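Local coordinates for protein peroxiredoxin (Mycobacterium tuberculosis, PDB 5EPF) that reduces hydrogen peroxide and organic hydroperoxides to water and alcohols as a thiol-specific peroxidase that protects the cell against oxidative stress, at residues R60-E65 / H148-L153; G37-F42 / R70-G75. One frame throughout, in Å; residues are numbered along the deposited sequence. Where two conformers were deposited one is given.

Contact 1: R60-E65 / H148-L153. With SO4 (sulfate ion), chain B.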
ATOM      1  N   ARG A  60       2.791  -8.063  -7.285  1.00  7.83           N
ATOM      2  CA  ARG A  60       2.031  -8.646  -8.387  1.00  8.70           C
ATOM      3  C   ARG A  60       2.283 -10.142  -8.486  1.00  8.78           C
ATOM      4  O   ARG A  60       1.343 -10.943  -8.603  1.00  9.93           O
ATOM      5  CB  ARG A  60       2.460  -7.983  -9.697  1.00  8.69           C
ATOM      6  CG  ARG A  60       1.783  -8.574 -10.949  1.00  9.04           C
ATOM      7  CD  ARG A  60       2.530  -8.144 -12.208  1.00 10.51           C
ATOM      8  NE  ARG A  60       3.888  -8.677 -12.210  1.00 11.07           N
ATOM      9  CZ  ARG A  60       4.867  -8.271 -13.015  1.00 11.94           C
ATOM     10  NH1 ARG A  60       4.657  -7.302 -13.904  1.00 11.58           N
ATOM     11  NH2 ARG A  60       6.065  -8.828 -12.921  1.00 13.34           N
ATOM     12  N   ASP A  61       3.562 -10.537  -8.452  1.00  9.20           N
ATOM     13  CA  ASP A  61       3.948 -11.918  -8.685  1.00 11.16           C
ATOM     14  C   ASP A  61       3.487 -12.830  -7.567  1.00 11.54           C
ATOM     15  O   ASP A  61       3.439 -14.047  -7.763  1.00 14.09           O
ATOM     16  CB  ASP A  61       5.472 -12.019  -8.797  1.00 13.79           C
ATOM     17  CG  ASP A  61       6.043 -11.343 -10.028  1.00 16.09           C
ATOM     18  OD1 ASP A  61       5.297 -11.038 -10.987  1.00 15.18           O
ATOM     19  OD2 ASP A  61       7.287 -11.141 -10.053  1.00 18.02           O
ATOM     20  N   LEU A  62       3.169 -12.280  -6.391  1.00 10.57           N
ATOM     21  CA  LEU A  62       2.712 -13.065  -5.250  1.00 11.13           C
ATOM     22  C   LEU A  62       1.188 -13.110  -5.132  1.00 11.33           C
ATOM     23  O   LEU A  62       0.665 -13.390  -4.044  1.00 11.13           O
ATOM     24  CB  LEU A  62       3.363 -12.553  -3.964  1.00 11.19           C
ATOM     25  CG  LEU A  62       4.853 -12.865  -3.828  1.00 12.51           C
ATOM     26  CD1 LEU A  62       5.455 -12.063  -2.666  1.00 13.18           C
ATOM     27  CD2 LEU A  62       5.083 -14.353  -3.633  1.00 15.16           C
ATOM     28  N   ALA A  63       0.468 -12.891  -6.239  1.00 11.39           N
ATOM     29  CA  ALA A  63      -0.998 -12.877  -6.202  1.00 12.36           C
ATOM     30  C   ALA A  63      -1.579 -14.135  -5.546  1.00 14.43           C
ATOM     31  O   ALA A  63      -2.470 -14.056  -4.687  1.00 15.04           O
ATOM     32  CB  ALA A  63      -1.561 -12.728  -7.622  1.00 12.54           C
ATOM     33  N   LYS A  64      -1.124 -15.314  -5.971  1.00 15.64           N
ATOM     34  CA  LYS A  64      -1.724 -16.543  -5.453  1.00 17.49           C
ATOM     35  C   LYS A  64      -1.437 -16.724  -3.966  1.00 16.68           C
ATOM     36  O   LYS A  64      -2.302 -17.190  -3.217  1.00 18.07           O
ATOM     37  CB  LYS A  64      -1.275 -17.751  -6.275  1.00 20.16           C
ATOM     38  CG  LYS A  64      -1.841 -17.733  -7.703  1.00 23.58           C
ATOM     39  CD  LYS A  64      -1.574 -19.024  -8.468  1.00 26.58           C
ATOM     40  CE  LYS A  64      -0.104 -19.400  -8.442  1.00 29.04           C
ATOM     41  NZ  LYS A  64       0.097 -20.809  -8.912  1.00 31.42           N
ATOM     42  N   GLU A  65      -0.236 -16.339  -3.521  1.00 15.14           N
ATOM     43  CA  GLU A  65       0.138 -16.478  -2.116  1.00 14.29           C
ATOM     44  C   GLU A  65      -0.698 -15.567  -1.219  1.00 12.35           C
ATOM     45  O   GLU A  65      -1.126 -15.972  -0.125  1.00 12.61           O
ATOM     46  CB  GLU A  65       1.624 -16.185  -1.948  1.00 14.48           C
ATOM     47  CG  GLU A  65       2.567 -17.221  -2.570  1.00 16.39           C
ATOM     48  CD  GLU A  65       2.778 -17.098  -4.084  1.00 18.27           C
ATOM     49  OE1 GLU A  65       2.127 -16.287  -4.776  1.00 19.06           O
ATOM     50  OE2 GLU A  65       3.626 -17.847  -4.594  1.00 20.83           O
ATOM     51  N   HIS A 148       9.108  -5.951   1.535  1.00  7.80           N
ATOM     52  CA  HIS A 148       7.766  -5.440   1.804  1.00  7.93           C
ATOM     53  C   HIS A 148       6.713  -6.525   1.625  1.00  8.14           C
ATOM     54  O   HIS A 148       5.954  -6.821   2.555  1.00  9.49           O
ATOM     55  CB  HIS A 148       7.507  -4.204   0.950  1.00  9.03           C
ATOM     56  CG  HIS A 148       8.302  -3.032   1.401  1.00  8.84           C
ATOM     57  ND1 HIS A 148       7.834  -2.130   2.340  1.00  8.33           N
ATOM     58  CD2 HIS A 148       9.569  -2.653   1.105  1.00  9.99           C
ATOM     59  CE1 HIS A 148       8.768  -1.224   2.569  1.00  9.27           C
ATOM     60  NE2 HIS A 148       9.834  -1.528   1.843  1.00 10.23           N
ATOM     61  N   ALA A 149       6.696  -7.185   0.471  1.00  7.43           N
ATOM     62  CA  ALA A 149       5.730  -8.258   0.283  1.00  7.63           C
ATOM     63  C   ALA A 149       6.118  -9.500   1.082  1.00  7.66           C
ATOM     64  O   ALA A 149       5.245 -10.175   1.634  1.00  9.18           O
ATOM     65  CB  ALA A 149       5.545  -8.587  -1.192  1.00  9.44           C
ATOM     66  N   ASP A 150       7.420  -9.803   1.185  1.00  7.92           N
ATOM     67  CA  ASP A 150       7.824 -11.043   1.848  1.00  8.08           C
ATOM     68  C   ASP A 150       7.480 -11.010   3.335  1.00  8.31           C
ATOM     69  O   ASP A 150       6.949 -11.983   3.883  1.00  8.93           O
ATOM     70  CB  ASP A 150       9.330 -11.283   1.677  1.00  9.60           C
ATOM     71  CG  ASP A 150       9.730 -11.577   0.229  1.00 10.35           C
ATOM     72  OD1 ASP A 150       8.868 -11.956  -0.590  1.00 10.63           O
ATOM     73  OD2 ASP A 150      10.929 -11.410  -0.093  1.00 12.15           O
ATOM     74  N   LYS A 151       7.800  -9.906   4.014  1.00  8.17           N
ATOM     75  CA  LYS A 151       7.494  -9.816   5.441  1.00  8.92           C
ATOM     76  C   LYS A 151       5.998  -9.752   5.676  1.00  8.31           C
ATOM     77  O   LYS A 151       5.492 -10.357   6.623  1.00  9.24           O
ATOM     78  CB  LYS A 151       8.192  -8.614   6.085  1.00  9.89           C
ATOM     79  CG  LYS A 151       9.675  -8.788   6.206  1.00 10.86           C
ATOM     80  CD  LYS A 151      10.387  -7.489   6.519  1.00 12.08           C
ATOM     81  CE  LYS A 151       9.986  -6.871   7.858  1.00 14.26           C
ATOM     82  NZ  LYS A 151      10.426  -7.693   9.007  1.00 16.36           N
ATOM     83  N   ALA A 152       5.269  -9.043   4.812  1.00  7.43           N
ATOM     84  CA  ALA A 152       3.820  -8.990   4.946  1.00  7.70           C
ATOM     85  C   ALA A 152       3.215 -10.378   4.812  1.00  8.28           C
ATOM     86  O   ALA A 152       2.376 -10.787   5.628  1.00  8.87           O
ATOM     87  CB  ALA A 152       3.234  -8.049   3.903  1.00  8.27           C
ATOM     88  N   LEU A 153       3.655 -11.134   3.805  1.00  8.86           N
ATOM     89  CA  LEU A 153       3.146 -12.484   3.612  1.00 10.07           C
ATOM     90  C   LEU A 153       3.500 -13.377   4.796  1.00 10.44           C
ATOM     91  O   LEU A 153       2.657 -14.158   5.262  1.00 11.45           O
ATOM     92  CB  LEU A 153       3.666 -13.049   2.286  1.00 11.40           C
ATOM     93  CG  LEU A 153       3.216 -14.446   1.886  1.00 13.40           C
ATOM     94  CD1 LEU A 153       1.695 -14.498   1.745  1.00 14.40           C
ATOM     95  CD2 LEU A 153       3.911 -14.910   0.603  1.00 14.43           C
TER
HETATM   96  S   SO4 B 200       7.690  -7.198 -16.159  1.00 15.05           S
HETATM   97  O1  SO4 B 200       6.728  -6.174 -15.781  1.00 13.92           O
HETATM   98  O2  SO4 B 200       9.036  -6.606 -16.319  1.00 18.28           O
HETATM   99  O3  SO4 B 200       7.758  -8.251 -15.141  1.00 16.90           O
HETATM  100  O4  SO4 B 200       7.303  -7.782 -17.447  1.00 17.25           O

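Contact 2: G37-F42 / R70-G75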
ATOM      1  N   GLY A  37     -10.720  -9.684   4.202  1.00 15.74           N
ATOM      2  CA  GLY A  37      -9.492 -10.038   4.861  1.00 13.37           C
ATOM      3  C   GLY A  37      -8.573  -8.842   4.958  1.00 11.20           C
ATOM      4  O   GLY A  37      -8.875  -7.742   4.468  1.00 12.03           O
ATOM      5  N   PRO A  38      -7.411  -9.055   5.572  1.00  9.27           N
ATOM      6  CA  PRO A  38      -6.438  -7.970   5.743  1.00  8.62           C
ATOM      7  C   PRO A  38      -6.044  -7.325   4.422  1.00  8.41           C
ATOM      8  O   PRO A  38      -6.128  -7.928   3.350  1.00 10.13           O
ATOM      9  CB  PRO A  38      -5.243  -8.694   6.382  1.00  9.50           C
ATOM     10  CG  PRO A  38      -5.874  -9.867   7.115  1.00 10.78           C
ATOM     11  CD  PRO A  38      -6.929 -10.324   6.156  1.00 10.42           C
ATOM     12  N   VAL A  39      -5.615  -6.077   4.525  1.00  7.75           N
ATOM     13  CA  VAL A  39      -5.059  -5.319   3.403  1.00  7.67           C
ATOM     14  C   VAL A  39      -3.587  -5.040   3.691  1.00  6.83           C
ATOM     15  O   VAL A  39      -3.239  -4.545   4.771  1.00  7.69           O
ATOM     16  CB  VAL A  39      -5.810  -3.984   3.205  1.00  8.93           C
ATOM     17  CG1 VAL A  39      -4.998  -3.029   2.330  1.00 10.18           C
ATOM     18  CG2 VAL A  39      -7.222  -4.215   2.602  1.00 10.55           C
ATOM     19  N   VAL A  40      -2.725  -5.302   2.719  1.00  6.73           N
ATOM     20  CA  VAL A  40      -1.330  -4.891   2.776  1.00  6.14           C
ATOM     21  C   VAL A  40      -1.236  -3.593   1.973  1.00  6.12           C
ATOM     22  O   VAL A  40      -1.300  -3.606   0.732  1.00  6.82           O
ATOM     23  CB  VAL A  40      -0.397  -5.974   2.224  1.00  6.68           C
ATOM     24  CG1 VAL A  40       1.056  -5.514   2.357  1.00  8.04           C
ATOM     25  CG2 VAL A  40      -0.614  -7.285   2.952  1.00  8.89           C
ATOM     26  N   LEU A  41      -1.115  -2.468   2.689  1.00  5.98           N
ATOM     27  CA  LEU A  41      -1.151  -1.125   2.111  1.00  5.41           C
ATOM     28  C   LEU A  41       0.295  -0.658   1.987  1.00  5.19           C
ATOM     29  O   LEU A  41       0.957  -0.411   3.001  1.00  6.30           O
ATOM     30  CB  LEU A  41      -1.945  -0.173   3.016  1.00  6.32           C
ATOM     31  CG  LEU A  41      -2.126   1.254   2.491  1.00  6.56           C
ATOM     32  CD1 LEU A  41      -2.977   1.265   1.209  1.00  7.97           C
ATOM     33  CD2 LEU A  41      -2.739   2.138   3.581  1.00  8.72           C
ATOM     34  N   PHE A  42       0.809  -0.592   0.761  1.00  5.79           N
ATOM     35  CA  PHE A  42       2.221  -0.308   0.551  1.00  5.49           C
ATOM     36  C   PHE A  42       2.386   1.071  -0.074  1.00  5.61           C
ATOM     37  O   PHE A  42       1.991   1.291  -1.227  1.00  6.39           O
ATOM     38  CB  PHE A  42       2.976  -1.437  -0.170  1.00  6.44           C
ATOM     39  CG  PHE A  42       2.627  -1.677  -1.642  1.00  6.94           C
ATOM     40  CD1 PHE A  42       3.418  -1.134  -2.656  1.00  7.26           C
ATOM     41  CD2 PHE A  42       1.596  -2.536  -2.007  1.00  6.96           C
ATOM     42  CE1 PHE A  42       3.149  -1.394  -3.995  1.00  8.01           C
ATOM     43  CE2 PHE A  42       1.319  -2.798  -3.360  1.00  7.31           C
ATOM     44  CZ  PHE A  42       2.111  -2.237  -4.336  1.00  8.03           C
ATOM     45  N   ARG A  70      -6.025 -15.160   2.135  1.00 17.00           N
ATOM     46  CA  ARG A  70      -7.224 -14.320   2.068  1.00 18.61           C
ATOM     47  C   ARG A  70      -6.916 -12.882   2.453  1.00 16.60           C
ATOM     48  O   ARG A  70      -7.581 -12.286   3.303  1.00 18.46           O
ATOM     49  CB  ARG A  70      -8.367 -14.854   2.938  1.00 22.58           C
ATOM     50  CG  ARG A  70      -8.389 -16.335   3.137  1.00 27.85           C
ATOM     51  CD  ARG A  70      -9.317 -16.979   2.164  1.00 31.70           C
ATOM     52  NE  ARG A  70      -8.650 -18.070   1.467  1.00 34.82           N
ATOM     53  CZ  ARG A  70      -9.277 -19.117   0.946  1.00 36.55           C
ATOM     54  NH1 ARG A  70      -8.583 -20.061   0.331  1.00 36.50           N
ATOM     55  NH2 ARG A  70     -10.595 -19.220   1.048  1.00 37.90           N
ATOM     56  N   ALA A  71      -5.869 -12.331   1.841  1.00 13.86           N
ATOM     57  CA  ALA A  71      -5.450 -10.961   2.073  1.00 12.66           C
ATOM     58  C   ALA A  71      -5.300 -10.282   0.724  1.00 12.79           C
ATOM     59  O   ALA A  71      -5.087 -10.939  -0.297  1.00 15.98           O
ATOM     60  CB  ALA A  71      -4.123 -10.905   2.848  1.00 12.18           C
ATOM     61  N   SER A  72      -5.395  -8.963   0.721  0.54 12.13           N
ATOM     62  CA  SER A  72      -5.280  -8.224  -0.521  0.54 11.78           C
ATOM     63  C   SER A  72      -4.214  -7.138  -0.429  0.54 11.17           C
ATOM     64  O   SER A  72      -3.857  -6.651   0.640  0.54 13.34           O
ATOM     65  CB  SER A  72      -6.615  -7.623  -0.912  0.54 11.95           C
ATOM     66  OG  SER A  72      -6.947  -6.605  -0.004  0.54 10.94           O
ATOM     67  N   ARG A  73      -3.711  -6.780  -1.588  1.00  8.84           N
ATOM     68  CA  ARG A  73      -2.605  -5.852  -1.765  1.00  9.42           C
ATOM     69  C   ARG A  73      -3.170  -4.552  -2.319  1.00  7.62           C
ATOM     70  O   ARG A  73      -3.995  -4.581  -3.228  1.00  8.68           O
ATOM     71  CB  ARG A  73      -1.657  -6.442  -2.845  1.00 13.09           C
ATOM     72  CG  ARG A  73      -1.169  -7.874  -2.551  1.00 13.95           C
ATOM     73  CD  ARG A  73      -0.793  -8.617  -3.820  1.00 14.14           C
ATOM     74  NE  ARG A  73      -1.996  -8.943  -4.537  1.00 16.57           N
ATOM     75  CZ  ARG A  73      -2.050  -9.251  -5.817  1.00 13.85           C
ATOM     76  NH1 ARG A  73      -0.951  -9.386  -6.558  1.00 12.82           N
ATOM     77  NH2 ARG A  73      -3.227  -9.489  -6.344  1.00 15.75           N
ATOM     78  N   VAL A  74      -2.720  -3.416  -1.795  1.00  6.72           N
ATOM     79  CA  VAL A  74      -3.142  -2.098  -2.270  1.00  6.54           C
ATOM     80  C   VAL A  74      -1.920  -1.187  -2.260  1.00  5.45           C
ATOM     81  O   VAL A  74      -1.332  -0.943  -1.199  1.00  6.48           O
ATOM     82  CB  VAL A  74      -4.251  -1.473  -1.406  1.00  7.62           C
ATOM     83  CG1 VAL A  74      -4.607  -0.065  -1.901  1.00  7.99           C
ATOM     84  CG2 VAL A  74      -5.501  -2.364  -1.378  1.00  8.74           C
ATOM     85  N   GLY A  75      -1.516  -0.675  -3.444  1.00  6.21           N
ATOM     86  CA  GLY A  75      -0.444   0.306  -3.497  1.00  6.62           C
ATOM     87  C   GLY A  75      -0.987   1.706  -3.317  1.00  6.30           C
ATOM     88  O   GLY A  75      -2.155   1.963  -3.605  1.00  7.72           O
TER
HETATM   89  O   HOH W   1      -8.923  -7.483   1.635  0.55 13.71           O

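Contact 1: R60-E65 / H148-L153
Leu62 turns its CG anti to its own carbonyl carbon (chi1 -71°), which sends CD1 to Ala149; across from it Leu153 sets CG anti to the backbone N (chi1 -179°), a torsion that puts both its methyl groups against Glu65. The contact is helix packing on one flank of the thioredoxin-like fold: the junction between helices 50-61 and 63-68 lies against the C-terminal helix 145-158. Leu62 sits exactly at that junction, leaving helical geometry after the first helix and occupying the N-cap position of the second. Its CD1 meets Ala149 CB end to end at 3.8 Å, and the same methyl lies 4.0 Å from Asp150 OD1, the Leu62 and Asp150 side chains crossing at about a right angle. Asp150 OD1 has a stronger partner in His58, whose NE2 is hydrogen-bonded to it, a polar link between helix 50-61 and the C-terminal helix beside the apolar one. One helical turn on, Leu153 CD2 touches Glu65 CB at 3.7 Å, while Leu153 CD1 approaches Glu65 O. The Glu65 carboxylate bends away from the C-terminal helix, leaving the aliphatic part of the chain to make the contact. Farther out, Arg60 grips Asp61 side-on: NE and NH2 both bond to OD1, from the same face of the carboxylate and close to the guanidinium plane. A second edge, NH1 and NH2, holds a sulfate ion, probably from the crystallisation liquor, which Arg91 and Arg92 also bind; NH1 is hydrogen-bonded to Arg91 O as well, and these bonds together probably limit the rotation of the group. Arg60 NH1 reaches sulfate O1 at 3.0 Å in a nearly straight bond (172°), and Arg60 NH2 reaches sulfate O3 at 2.9 Å.

Contact 2: G37-F42 / R70-G75
Two neighbouring parallel strands, 39-43 and 72-77, form this part of the central five-stranded mixed sheet, with 39-43 in the middle. Val39 pairs with Ser72, Val40 with Arg73, Leu41 with Val74 and Phe42 with Gly75. Four backbone hydrogen bonds join them: Ser72 N to Pro38 O, Val40 N to Ser72 O at 2.7 Å, Val74 N to Val40 O, and Phe42 N to Val74 O at 2.9 Å. Ahead of the strands, Gly37 CA points a C-H at Arg70 O, 3.3 Å away; Arg70 itself, with positive phi, closes the preceding helix in a Schellman motif. A water is hydrogen-bonded to both Gly37 O and Ser72 OG, spanning this end of the pair. On the face that carries Val39, Leu41 and Val74, the Val74 methyls fork: CG2 meets Val39 CG1 and CG1 meets Leu41 CD1, each at 3.8 Å. On the face of Val40, Phe42 and Arg73, the Phe42 ring folds back over the neighbouring strand because CG stands between the backbone N and the carbonyl carbon (chi1 69°). Gly75 CA then lies under the ring centre in a CH-pi contact, 3.6 Å from the Phe42 centroid and 14° off the ring normal. Phe59 stacks with the same ring, and the Phe42 side chain lies about 7 Å from that of Cys52, the active-site cysteine. Arg73 leads away to Asp94, its salt-bridge partner. Parallel strands linked through intervening helices make this the beta-alpha-beta crossover of the thioredoxin fold.

How the contacts relate
Contact 2 is buried in the central sheet, whereas contact 1 lies nearer the surface, where a helical layer covers the sheet. The chain alternates between them: strand 39-43 leads to helix 50-61, and helix 63-68 leads back to strand 72-77, so residues 60-65 belong to the connection between the two strands of contact 2. The layers touch where Ala152 CB packs on Val40 CG1 at 3.7 Å and where Arg73 NH1 packs against Arg60 O and Ala63 CA at the helix junction. Their chemistry follows their place: regular backbone hydrogen bonds and a ring on glycine inside, a few aliphatic touches between helices outside, with charged groups and a sulfate at the periphery.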